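Local coordinates for protein tripeptidase (Staphylococcus aureus subsp. aureus, PDB 3RZA) that probably removes the N-terminal residue from tripeptides as a metal-dependent peptidase of the M20 family, using a two-metal centre, at residues 94-99 and 182-187; 192-197 and 354-359; 128-133 and 358-363; 157-162 and 342-347. All coordinates share one frame; numbering follows the deposited sequence.

Interaction 1: 94-99 and 182-187; sequences YLTSHM and GYAIDA. With ZN (zinc ion), chain C.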
loop_
_atom_site.group_PDB
_atom_site.type_symbol
_atom_site.label_atom_id
_atom_site.label_comp_id
_atom_site.label_asym_id
_atom_site.label_seq_id
_atom_site.Cartn_x
_atom_site.Cartn_y
_atom_site.Cartn_z
ATOM N N TYR A 94 5.298 40.739 -19.616
ATOM C CA TYR A 94 4.290 39.688 -19.659
ATOM C C TYR A 94 3.747 39.412 -18.273
ATOM O O TYR A 94 4.410 39.661 -17.283
ATOM C CB TYR A 94 4.800 38.388 -20.337
ATOM C CG TYR A 94 5.382 37.379 -19.380
ATOM C CD1 TYR A 94 6.691 37.508 -18.931
ATOM C CD2 TYR A 94 4.617 36.304 -18.896
ATOM C CE1 TYR A 94 7.229 36.623 -18.027
ATOM C CE2 TYR A 94 5.152 35.412 -17.979
ATOM C CZ TYR A 94 6.472 35.574 -17.552
ATOM O OH TYR A 94 7.016 34.675 -16.651
ATOM N N LEU A 95 2.515 38.908 -18.234
ATOM C CA LEU A 95 1.860 38.470 -17.009
ATOM C C LEU A 95 1.289 37.100 -17.301
ATOM O O LEU A 95 0.787 36.891 -18.402
ATOM C CB LEU A 95 0.740 39.434 -16.643
ATOM C CG LEU A 95 1.122 40.892 -16.400
ATOM C CD1 LEU A 95 -0.156 41.754 -16.380
ATOM C CD2 LEU A 95 1.920 41.025 -15.091
ATOM N N THR A 96 1.352 36.182 -16.335
ATOM C CA THR A 96 0.812 34.826 -16.499
ATOM C C THR A 96 0.004 34.338 -15.297
ATOM O O THR A 96 0.352 34.619 -14.153
ATOM C CB THR A 96 1.907 33.771 -16.872
ATOM O OG1 THR A 96 1.287 32.518 -17.177
ATOM C CG2 THR A 96 2.892 33.555 -15.757
ATOM N N SER A 97 -1.143 33.723 -15.599
ATOM C CA SER A 97 -1.906 32.937 -14.658
ATOM C C SER A 97 -2.311 31.657 -15.343
ATOM O O SER A 97 -2.151 31.537 -16.539
ATOM C CB SER A 97 -3.137 33.720 -14.188
ATOM O OG SER A 97 -2.795 34.550 -13.087
ATOM N N HIS A 98 -2.758 30.682 -14.568
ATOM C CA HIS A 98 -3.210 29.395 -15.118
ATOM C C HIS A 98 -4.729 29.233 -14.950
ATOM O O HIS A 98 -5.292 29.628 -13.924
ATOM C CB HIS A 98 -2.441 28.212 -14.514
ATOM C CG HIS A 98 -2.645 28.008 -13.053
ATOM N ND1 HIS A 98 -3.596 27.152 -12.546
ATOM C CD2 HIS A 98 -1.919 28.435 -11.995
ATOM C CE1 HIS A 98 -3.486 27.111 -11.229
ATOM N NE2 HIS A 98 -2.467 27.872 -10.872
HETATM N N MSE A 99 -5.372 28.677 -15.978
HETATM C CA MSE A 99 -6.836 28.567 -16.033
HETATM C C MSE A 99 -7.390 27.303 -15.360
HETATM O O MSE A 99 -8.612 27.211 -15.136
HETATM C CB MSE A 99 -7.312 28.676 -17.479
HETATM C CG MSE A 99 -7.130 27.452 -18.321
HETATM SE SE MSE A 99 -7.578 27.806 -20.125
HETATM C CE MSE A 99 -5.949 28.757 -20.635
ATOM N N GLY A 182 8.747 39.575 -16.635
ATOM C CA GLY A 182 7.377 39.516 -16.190
ATOM C C GLY A 182 7.064 38.790 -14.926
ATOM O O GLY A 182 7.932 38.554 -14.110
ATOM N N TYR A 183 5.772 38.530 -14.736
ATOM C CA TYR A 183 5.226 38.179 -13.444
ATOM C C TYR A 183 4.244 37.046 -13.560
ATOM O O TYR A 183 3.281 37.149 -14.328
ATOM C CB TYR A 183 4.526 39.381 -12.835
ATOM C CG TYR A 183 5.464 40.537 -12.667
ATOM C CD1 TYR A 183 6.372 40.568 -11.603
ATOM C CD2 TYR A 183 5.525 41.560 -13.633
ATOM C CE1 TYR A 183 7.276 41.625 -11.464
ATOM C CE2 TYR A 183 6.429 42.613 -13.506
ATOM C CZ TYR A 183 7.298 42.646 -12.418
ATOM O OH TYR A 183 8.217 43.684 -12.311
ATOM N N ALA A 184 4.472 35.973 -12.803
ATOM C CA ALA A 184 3.447 34.946 -12.576
ATOM C C ALA A 184 2.595 35.374 -11.388
ATOM O O ALA A 184 3.114 35.545 -10.299
ATOM C CB ALA A 184 4.090 33.604 -12.347
ATOM N N ILE A 185 1.293 35.577 -11.616
ATOM C CA ILE A 185 0.372 36.050 -10.586
ATOM C C ILE A 185 -0.176 34.805 -9.884
ATOM O O ILE A 185 -1.337 34.415 -10.086
ATOM C CB ILE A 185 -0.788 36.949 -11.193
ATOM C CG1 ILE A 185 -0.217 38.067 -12.115
ATOM C CG2 ILE A 185 -1.639 37.572 -10.069
ATOM C CD1 ILE A 185 -1.291 38.815 -12.911
ATOM N N ASP A 186 0.675 34.153 -9.087
ATOM C CA ASP A 186 0.407 32.792 -8.610
ATOM C C ASP A 186 1.337 32.309 -7.441
ATOM O O ASP A 186 1.761 31.166 -7.430
ATOM C CB ASP A 186 0.516 31.805 -9.816
ATOM C CG ASP A 186 -0.011 30.400 -9.505
ATOM O OD1 ASP A 186 -0.986 30.277 -8.742
ATOM O OD2 ASP A 186 0.540 29.411 -10.046
ATOM N N ALA A 187 1.607 33.175 -6.462
ATOM C CA ALA A 187 2.389 32.804 -5.252
ATOM C C ALA A 187 1.478 32.706 -4.019
ATOM O O ALA A 187 0.579 33.537 -3.846
ATOM C CB ALA A 187 3.488 33.814 -5.018
HETATM ZN ZN ZN C . -1.676 28.258 -8.927
HETATM O O HOH W 1 -0.556 26.815 -7.917
#

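Interaction 2: 192-197 and 354-359; sequences GTTVVG and PSVILG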
loop_
_atom_site.group_PDB
_atom_site.type_symbol
_atom_site.label_atom_id
_atom_site.label_comp_id
_atom_site.label_asym_id
_atom_site.label_seq_id
_atom_site.Cartn_x
_atom_site.Cartn_y
_atom_site.Cartn_z
ATOM N N GLY A 192 1.739 41.987 -2.331
ATOM C CA GLY A 192 2.864 42.900 -2.106
ATOM C C GLY A 192 4.136 42.184 -1.647
ATOM O O GLY A 192 5.161 42.829 -1.428
ATOM N N THR A 193 4.062 40.856 -1.480
ATOM C CA THR A 193 5.245 39.996 -1.352
ATOM C C THR A 193 5.548 39.352 -2.698
ATOM O O THR A 193 4.627 38.933 -3.402
ATOM C CB THR A 193 5.012 38.927 -0.275
ATOM O OG1 THR A 193 4.806 39.603 0.974
ATOM C CG2 THR A 193 6.210 37.969 -0.163
ATOM N N THR A 194 6.842 39.310 -3.063
ATOM C CA THR A 194 7.305 38.801 -4.371
ATOM C C THR A 194 8.236 37.625 -4.126
ATOM O O THR A 194 9.189 37.747 -3.373
ATOM C CB THR A 194 8.089 39.905 -5.154
ATOM O OG1 THR A 194 7.286 41.074 -5.235
ATOM C CG2 THR A 194 8.450 39.452 -6.561
ATOM N N VAL A 195 7.942 36.481 -4.754
ATOM C CA VAL A 195 8.856 35.366 -4.790
ATOM C C VAL A 195 9.933 35.639 -5.853
ATOM O O VAL A 195 9.601 35.747 -7.041
ATOM C CB VAL A 195 8.126 34.063 -5.153
ATOM C CG1 VAL A 195 9.124 32.941 -5.352
ATOM C CG2 VAL A 195 7.063 33.716 -4.099
ATOM N N VAL A 196 11.194 35.728 -5.427
ATOM C CA VAL A 196 12.365 35.991 -6.336
ATOM C C VAL A 196 13.204 34.757 -6.639
ATOM O O VAL A 196 14.146 34.821 -7.449
ATOM C CB VAL A 196 13.283 37.146 -5.808
ATOM C CG1 VAL A 196 12.450 38.451 -5.684
ATOM C CG2 VAL A 196 14.003 36.776 -4.446
ATOM N N GLY A 197 12.856 33.628 -6.026
ATOM C CA GLY A 197 13.530 32.400 -6.292
ATOM C C GLY A 197 12.679 31.241 -5.883
ATOM O O GLY A 197 11.815 31.384 -5.025
ATOM N N PRO A 354 13.373 36.973 -17.461
ATOM C CA PRO A 354 13.350 37.114 -16.002
ATOM C C PRO A 354 11.943 37.221 -15.431
ATOM O O PRO A 354 11.201 38.122 -15.800
ATOM C CB PRO A 354 14.117 38.424 -15.764
ATOM C CG PRO A 354 15.079 38.487 -16.863
ATOM C CD PRO A 354 14.466 37.787 -18.036
ATOM N N SER A 355 11.582 36.269 -14.583
ATOM C CA SER A 355 10.225 36.163 -14.071
ATOM C C SER A 355 10.246 35.951 -12.567
ATOM O O SER A 355 11.029 35.157 -12.070
ATOM C CB SER A 355 9.487 35.029 -14.760
ATOM O OG SER A 355 9.504 35.199 -16.172
ATOM N N VAL A 356 9.388 36.686 -11.862
ATOM C CA VAL A 356 9.182 36.543 -10.419
ATOM C C VAL A 356 7.682 36.331 -10.209
ATOM O O VAL A 356 6.883 36.553 -11.133
ATOM C CB VAL A 356 9.714 37.804 -9.648
ATOM C CG1 VAL A 356 11.188 38.063 -10.027
ATOM C CG2 VAL A 356 8.874 39.009 -9.928
ATOM N N ILE A 357 7.307 35.897 -9.008
ATOM C CA ILE A 357 5.978 35.379 -8.747
ATOM C C ILE A 357 5.348 36.278 -7.680
ATOM O O ILE A 357 5.914 36.434 -6.596
ATOM C CB ILE A 357 5.983 33.882 -8.260
ATOM C CG1 ILE A 357 7.144 33.074 -8.867
ATOM C CG2 ILE A 357 4.650 33.189 -8.587
ATOM C CD1 ILE A 357 7.110 33.008 -10.432
ATOM N N LEU A 358 4.193 36.870 -8.004
ATOM C CA LEU A 358 3.511 37.805 -7.127
ATOM C C LEU A 358 2.605 37.059 -6.171
ATOM O O LEU A 358 1.868 36.154 -6.589
ATOM C CB LEU A 358 2.653 38.777 -7.939
ATOM C CG LEU A 358 3.363 39.640 -8.971
ATOM C CD1 LEU A 358 2.310 40.447 -9.754
ATOM C CD2 LEU A 358 4.428 40.547 -8.322
ATOM N N GLY A 359 2.623 37.462 -4.900
ATOM C CA GLY A 359 1.679 36.953 -3.922
ATOM C C GLY A 359 0.255 37.285 -4.319
ATOM O O GLY A 359 -0.027 38.430 -4.678
HETATM O O HOH W 2 1.697 40.465 -4.824
#

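Interaction 3: 128-133 and 358-363; sequences ADDKAG and LGVGYE. With ZN (zinc ion), chain C; CA (calcium ion), chain D.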
loop_
_atom_site.group_PDB
_atom_site.type_symbol
_atom_site.label_atom_id
_atom_site.label_comp_id
_atom_site.label_asym_id
_atom_site.label_seq_id
_atom_site.Cartn_x
_atom_site.Cartn_y
_atom_site.Cartn_z
ATOM N N ALA A 128 -9.747 30.090 -6.176
ATOM C CA ALA A 128 -8.970 31.353 -6.084
ATOM C C ALA A 128 -7.581 31.170 -6.664
ATOM O O ALA A 128 -7.051 32.056 -7.327
ATOM C CB ALA A 128 -8.890 31.835 -4.652
ATOM N N ASP A 129 -6.999 30.022 -6.366
ATOM C CA ASP A 129 -5.863 29.509 -7.077
ATOM C C ASP A 129 -6.344 28.843 -8.410
ATOM O O ASP A 129 -6.815 27.683 -8.387
ATOM C CB ASP A 129 -5.138 28.525 -6.205
ATOM C CG ASP A 129 -3.912 27.977 -6.852
ATOM O OD1 ASP A 129 -3.408 28.524 -7.840
ATOM O OD2 ASP A 129 -3.413 26.954 -6.351
ATOM N N ASP A 130 -6.246 29.516 -9.563
ATOM C CA ASP A 130 -5.565 30.809 -9.797
ATOM C C ASP A 130 -6.475 31.833 -10.493
ATOM O O ASP A 130 -6.001 32.799 -11.108
ATOM C CB ASP A 130 -4.287 30.555 -10.599
ATOM C CG ASP A 130 -3.309 31.742 -10.585
ATOM O OD1 ASP A 130 -3.320 32.504 -9.586
ATOM O OD2 ASP A 130 -2.573 31.936 -11.601
ATOM N N LYS A 131 -7.784 31.687 -10.306
ATOM C CA LYS A 131 -8.748 32.547 -10.970
ATOM C C LYS A 131 -8.797 33.987 -10.372
ATOM O O LYS A 131 -9.284 34.884 -11.022
ATOM C CB LYS A 131 -10.129 31.864 -11.009
ATOM C CG LYS A 131 -10.089 30.550 -11.834
ATOM C CD LYS A 131 -11.313 29.689 -11.719
ATOM C CE LYS A 131 -11.355 28.696 -12.877
ATOM N NZ LYS A 131 -12.433 27.647 -12.775
ATOM N N ALA A 132 -8.261 34.176 -9.149
ATOM C CA ALA A 132 -7.968 35.516 -8.599
ATOM C C ALA A 132 -7.002 36.257 -9.501
ATOM O O ALA A 132 -7.227 37.426 -9.831
ATOM C CB ALA A 132 -7.392 35.415 -7.169
ATOM N N GLY A 133 -5.957 35.557 -9.932
ATOM C CA GLY A 133 -5.024 36.080 -10.910
ATOM C C GLY A 133 -5.658 36.455 -12.236
ATOM O O GLY A 133 -5.415 37.540 -12.758
ATOM N N LEU A 358 4.193 36.870 -8.004
ATOM C CA LEU A 358 3.511 37.805 -7.127
ATOM C C LEU A 358 2.605 37.059 -6.171
ATOM O O LEU A 358 1.868 36.154 -6.589
ATOM C CB LEU A 358 2.653 38.777 -7.939
ATOM C CG LEU A 358 3.363 39.640 -8.971
ATOM C CD1 LEU A 358 2.310 40.447 -9.754
ATOM C CD2 LEU A 358 4.428 40.547 -8.322
ATOM N N GLY A 359 2.623 37.462 -4.900
ATOM C CA GLY A 359 1.679 36.953 -3.922
ATOM C C GLY A 359 0.255 37.285 -4.319
ATOM O O GLY A 359 -0.027 38.430 -4.678
ATOM N N VAL A 360 -0.620 36.269 -4.317
ATOM C CA VAL A 360 -2.035 36.419 -4.628
ATOM C C VAL A 360 -2.893 36.618 -3.339
ATOM O O VAL A 360 -4.026 37.133 -3.414
ATOM C CB VAL A 360 -2.550 35.194 -5.453
ATOM C CG1 VAL A 360 -4.047 35.323 -5.794
ATOM C CG2 VAL A 360 -1.742 35.054 -6.739
ATOM N N GLY A 361 -2.387 36.179 -2.171
ATOM C CA GLY A 361 -3.147 36.268 -0.918
ATOM C C GLY A 361 -4.276 35.235 -0.750
ATOM O O GLY A 361 -5.014 35.285 0.242
ATOM N N TYR A 362 -4.383 34.271 -1.671
ATOM C CA TYR A 362 -5.338 33.164 -1.514
ATOM C C TYR A 362 -4.885 32.272 -0.348
ATOM O O TYR A 362 -3.703 32.292 0.049
ATOM C CB TYR A 362 -5.579 32.372 -2.824
ATOM C CG TYR A 362 -4.356 31.992 -3.679
ATOM C CD1 TYR A 362 -3.171 31.483 -3.110
ATOM C CD2 TYR A 362 -4.409 32.074 -5.066
ATOM C CE1 TYR A 362 -2.082 31.120 -3.897
ATOM C CE2 TYR A 362 -3.293 31.702 -5.862
ATOM C CZ TYR A 362 -2.144 31.217 -5.250
ATOM O OH TYR A 362 -1.022 30.827 -5.987
ATOM N N GLU A 363 -5.831 31.561 0.253
ATOM C CA GLU A 363 -5.568 30.826 1.502
ATOM C C GLU A 363 -6.197 29.442 1.484
ATOM O O GLU A 363 -7.255 29.257 0.888
ATOM C CB GLU A 363 -6.107 31.621 2.666
ATOM C CG GLU A 363 -5.242 32.852 3.042
ATOM C CD GLU A 363 -5.785 33.596 4.252
ATOM O OE1 GLU A 363 -6.961 33.346 4.615
ATOM O OE2 GLU A 363 -5.043 34.426 4.841
HETATM ZN ZN ZN C . -1.676 28.258 -8.927
HETATM CA CA CA D . -2.420 25.277 -7.065
HETATM O O HOH W 1 -0.556 26.815 -7.917
#

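Interaction 4: 157-162 and 342-347; sequences VITVGE and GSDGSI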
loop_
_atom_site.group_PDB
_atom_site.type_symbol
_atom_site.label_atom_id
_atom_site.label_comp_id
_atom_site.label_asym_id
_atom_site.label_seq_id
_atom_site.Cartn_x
_atom_site.Cartn_y
_atom_site.Cartn_z
ATOM N N VAL A 157 -0.411 35.625 -20.620
ATOM C CA VAL A 157 -0.128 34.232 -20.953
ATOM C C VAL A 157 -0.979 33.352 -20.037
ATOM O O VAL A 157 -0.744 33.304 -18.826
ATOM C CB VAL A 157 1.392 33.901 -20.780
ATOM C CG1 VAL A 157 1.666 32.463 -21.109
ATOM C CG2 VAL A 157 2.242 34.815 -21.663
ATOM N N ILE A 158 -1.978 32.672 -20.610
ATOM C CA ILE A 158 -2.942 31.881 -19.823
ATOM C C ILE A 158 -2.669 30.404 -20.091
ATOM O O ILE A 158 -2.871 29.918 -21.221
ATOM C CB ILE A 158 -4.426 32.220 -20.150
ATOM C CG1 ILE A 158 -4.638 33.723 -20.400
ATOM C CG2 ILE A 158 -5.334 31.726 -19.041
ATOM C CD1 ILE A 158 -4.131 34.641 -19.311
ATOM N N THR A 159 -2.177 29.698 -19.066
ATOM C CA THR A 159 -1.723 28.330 -19.234
ATOM C C THR A 159 -2.761 27.323 -18.792
ATOM O O THR A 159 -3.665 27.629 -18.003
ATOM C CB THR A 159 -0.448 28.033 -18.439
ATOM O OG1 THR A 159 -0.730 28.168 -17.050
ATOM C CG2 THR A 159 0.619 28.960 -18.823
ATOM N N VAL A 160 -2.556 26.115 -19.267
ATOM C CA VAL A 160 -3.369 24.942 -18.922
ATOM C C VAL A 160 -2.444 23.998 -18.170
ATOM O O VAL A 160 -1.215 24.182 -18.181
ATOM C CB VAL A 160 -3.926 24.263 -20.154
ATOM C CG1 VAL A 160 -5.094 25.103 -20.753
ATOM C CG2 VAL A 160 -2.815 24.015 -21.197
ATOM N N GLY A 161 -3.024 23.064 -17.426
ATOM C CA GLY A 161 -2.263 22.022 -16.780
ATOM C C GLY A 161 -1.202 22.415 -15.776
ATOM O O GLY A 161 -0.320 21.610 -15.506
ATOM N N GLU A 162 -1.258 23.631 -15.218
ATOM C CA GLU A 162 -0.290 24.024 -14.198
ATOM C C GLU A 162 -0.322 23.079 -12.999
ATOM O O GLU A 162 0.730 22.714 -12.479
ATOM C CB GLU A 162 -0.485 25.479 -13.755
ATOM C CG GLU A 162 0.690 26.077 -12.918
ATOM C CD GLU A 162 0.606 25.865 -11.377
ATOM O OE1 GLU A 162 -0.388 25.317 -10.818
ATOM O OE2 GLU A 162 1.566 26.269 -10.710
ATOM N N GLY A 342 7.164 25.212 -7.141
ATOM C CA GLY A 342 7.238 25.695 -8.509
ATOM C C GLY A 342 5.977 26.421 -8.965
ATOM O O GLY A 342 4.987 26.480 -8.261
ATOM N N SER A 343 6.055 26.984 -10.156
ATOM C CA SER A 343 4.934 27.661 -10.809
ATOM C C SER A 343 5.309 27.740 -12.268
ATOM O O SER A 343 6.439 27.349 -12.641
ATOM C CB SER A 343 4.735 29.067 -10.230
ATOM O OG SER A 343 5.651 29.990 -10.785
ATOM N N ASP A 344 4.424 28.288 -13.096
ATOM C CA ASP A 344 4.751 28.500 -14.512
ATOM C C ASP A 344 5.951 29.411 -14.729
ATOM O O ASP A 344 6.651 29.273 -15.738
ATOM C CB ASP A 344 3.539 29.028 -15.301
ATOM C CG ASP A 344 2.455 27.958 -15.499
ATOM O OD1 ASP A 344 2.770 26.748 -15.589
ATOM O OD2 ASP A 344 1.287 28.334 -15.555
ATOM N N GLY A 345 6.185 30.317 -13.782
ATOM C CA GLY A 345 7.395 31.119 -13.735
ATOM C C GLY A 345 8.698 30.356 -13.693
ATOM O O GLY A 345 9.685 30.841 -14.216
ATOM N N SER A 346 8.691 29.165 -13.081
ATOM C CA SER A 346 9.859 28.266 -13.071
ATOM C C SER A 346 10.223 27.802 -14.478
ATOM O O SER A 346 11.401 27.639 -14.780
ATOM C CB SER A 346 9.613 27.025 -12.194
ATOM O OG SER A 346 9.209 27.343 -10.860
ATOM N N ILE A 347 9.208 27.583 -15.327
ATOM C CA ILE A 347 9.431 27.188 -16.707
ATOM C C ILE A 347 9.785 28.381 -17.579
ATOM O O ILE A 347 10.705 28.286 -18.408
ATOM C CB ILE A 347 8.218 26.450 -17.300
ATOM C CG1 ILE A 347 7.868 25.203 -16.471
ATOM C CG2 ILE A 347 8.492 26.046 -18.757
ATOM C CD1 ILE A 347 9.071 24.222 -16.191
HETATM O O HOH W 3 1.341 24.880 -16.919
#

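Interaction 1: 94-99 and 182-187
Tyr94 to Thr96 and Gly182 to Ala184 pair as parallel strands at the middle of the mixed sheet of the metal-binding domain, an M20-type peptidase fold whose active-site metals lie at the strand ends. The tight part is the beginning. Tyr183 N donates to Tyr94 O, Thr96 N to Tyr183 O (2.9 Å), and Ile185 N to Thr96 O almost in line with the carbonyl. Gly182 suits its place opposite Tyr94 because only hydrogens sit on its CA: the ring leans against it obliquely, with CE1 3.4 Å from Gly182 CA, while Tyr183 N lies over one ring face, toward the rim, and the tyrosine hydroxyl goes on to Ser355. Beside it, Thr96 CG2 packs on Ala184 CB at 3.6 Å, while on the other face Leu95 CD2 rests on Tyr183 CB.

Beyond Ile185, the centre of an inverse gamma turn, the strands part, and metal and water take over from packing. His98 ND1 bonds weakly to Asp100 O, leaving NE2 for the metal. With CG anti to the backbone N (chi1 -169°), Asp186 brings its carboxylate to the imidazole edge, the planes 68° apart. His98 NE2 and Asp186 OD1 each bind the zinc ion at 2.1 Å, and so does a water.

Interaction 2: 192-197 and 354-359
Strands 194-197 and 355-359 run antiparallel, their short axes 4.6 Å apart at closest and 150° between directions, with Val195 and Ile357 as the hydrogen-bonded pair and Thr194 and Leu358 as the non-hydrogen-bonded one. Val195 N gives its hydrogen to Ile357 O at 2.7 Å and Val195 O takes one from Ile357 N, both donors lying in the carbonyl planes. A third bond, from Gly359 N to Thr193 O, extends the pairing by one step. There the backbones are also bridged by a water, which accepts from Gly192 N and donates to Gly359 O at 2.7 Å.

Beta-branched residues suit these places, since their shape fits extended backbone and fills the space close to it. On one face, Val195 and Ile357 meet at their stems, CB to CB 3.8 Å, and the CG1 branches of the two residues touch as well. On the other face, Thr194 turns its methyl, not its hydroxyl, to Val356: CG2 stands anti to the backbone N while OG1 lies beside that N. The methyls Thr194 CG2 and Val356 CG2 are only 3.4 Å apart, tighter than usual for carbons, and Val356 CB also presses on Val195 O.

The pairing joins the long strand 194-209, which leads out of the metal-binding domain, to the central sheet. Helix 318-329 packs on the face of Thr194 and Val356, strand 336-338 lies along the other edge of 194-197, and strand 181-184 borders 355-359 on its far side.

Interaction 3: 128-133 and 358-363
Tyr362 is wedged against the start of helix 128-147, and it gives up more surface here than any other residue of the contact, followed by Val360 and Asp129. Its ring is clamped from both faces. On one side lies CB of Asp129, 4.0 Å from the ring centroid and 25° off the normal, a CH-pi contact; on the other lies CB of Val360 from the same loop. The ring edge faces oxygens: Ala128 O is 3.5 Å from Tyr362 CD2, and Asp130 OD1 approaches CE2 in the ring plane. Such a placing needs Tyr362 CG between the backbone N and the carbonyl carbon (chi1 45°), which turns the ring back over the loop toward Val360.

Val360 uses its two methyls separately. CG1 sits 3.6 Å from Ala132 CB, one turn along the helix from Ala128, whose own CB packs on Tyr362 CB. The small alanines let the loop come close to the helix. CG2 points to Asp130 OD1, while the other oxygen, OD2, is held by Ser97 OG and His98 N.

Asp129 hands its two oxygens to different metals: OD1 binds the zinc ion at 2.1 Å and OD2 the calcium ion at 2.1 Å, and a water also joins both. The peptide after it is cis, as is usual for this aspartate pair in M20 peptidases. No hydrogen bond crosses the contact, so apolar packing fixes the stem of the bridging carboxylate, while the Tyr362 hydroxyl bonds Asp186 OD1 and thereby steadies a second zinc ligand.

Interaction 4: 157-162 and 342-347
Thr159, at the end of strand 154-159, and Asp344, in the first turn of helix 344-348, meet beside the two-metal centre. Thr159 OG1 donates to Asp344 OD2 over a short 2.5 Å, arriving on the syn side and 31° out of the carboxylate plane. Placing OG1 between the backbone N and the carbonyl carbon (chi1 64°) points the hydroxyl across the gap. The other oxygen, Asp344 OD1, takes a hydrogen bond from a water 2.7 Å away, and the same water donates to Val160 O. Each carboxylate oxygen therefore has a donor, which suits an aspartate buried this deeply.

Glu162 crosses Asp344 at a slant with its aliphatic part: its CG is 3.5 Å from Asp344 OD1 and equally near OD2. The side chain then bends at chi2 (-89°), carrying its carboxylate away, nearly perpendicular to that of Asp344, with OE2 5.0 Å from OD1. That end reaches toward Ser343 CA and the zinc site, near Asp186 OD2.

Ser343 is the N-cap of the helix, its OG accepting a weak bond from Gly345 N. An aspartate right after the cap would probably gain from the positive end of the helix dipole. Gly342 N bonds a citrate, probably from the crystallisation liquor, consistent with a pocket at this loop. Glu162 directly precedes Glu163, a calcium ligand; this matches the position of the general-base glutamate in the Glu-Glu pair typical of M20 peptidases, set here against a glycine-rich loop and a capped helix start.

In the fold
All four contacts belong to the metal-binding domain, their centres about 7 to 14 Å apart. Interactions 1, 2 and 4 involve successive strands of one sheet, in the order 154-159, 93-98, 181-184, 355-359, 194-209; interaction 3 continues the end of strand 355-359 into a loop that meets helix 128-147. Along the chain, interaction 1 closes before interaction 2 opens, whereas interactions 1 and 3, 1 and 4, and 2 and 4 interleave, so distant sequence is woven together. Interactions 1 and 3 share the zinc ion and its water; interaction 4 borders interaction 1 through Glu162 and His98, but stays about 5 Å from interaction 3 at the nearest atoms. Interaction 2 lies further back, anchoring the strand that leads away from the site.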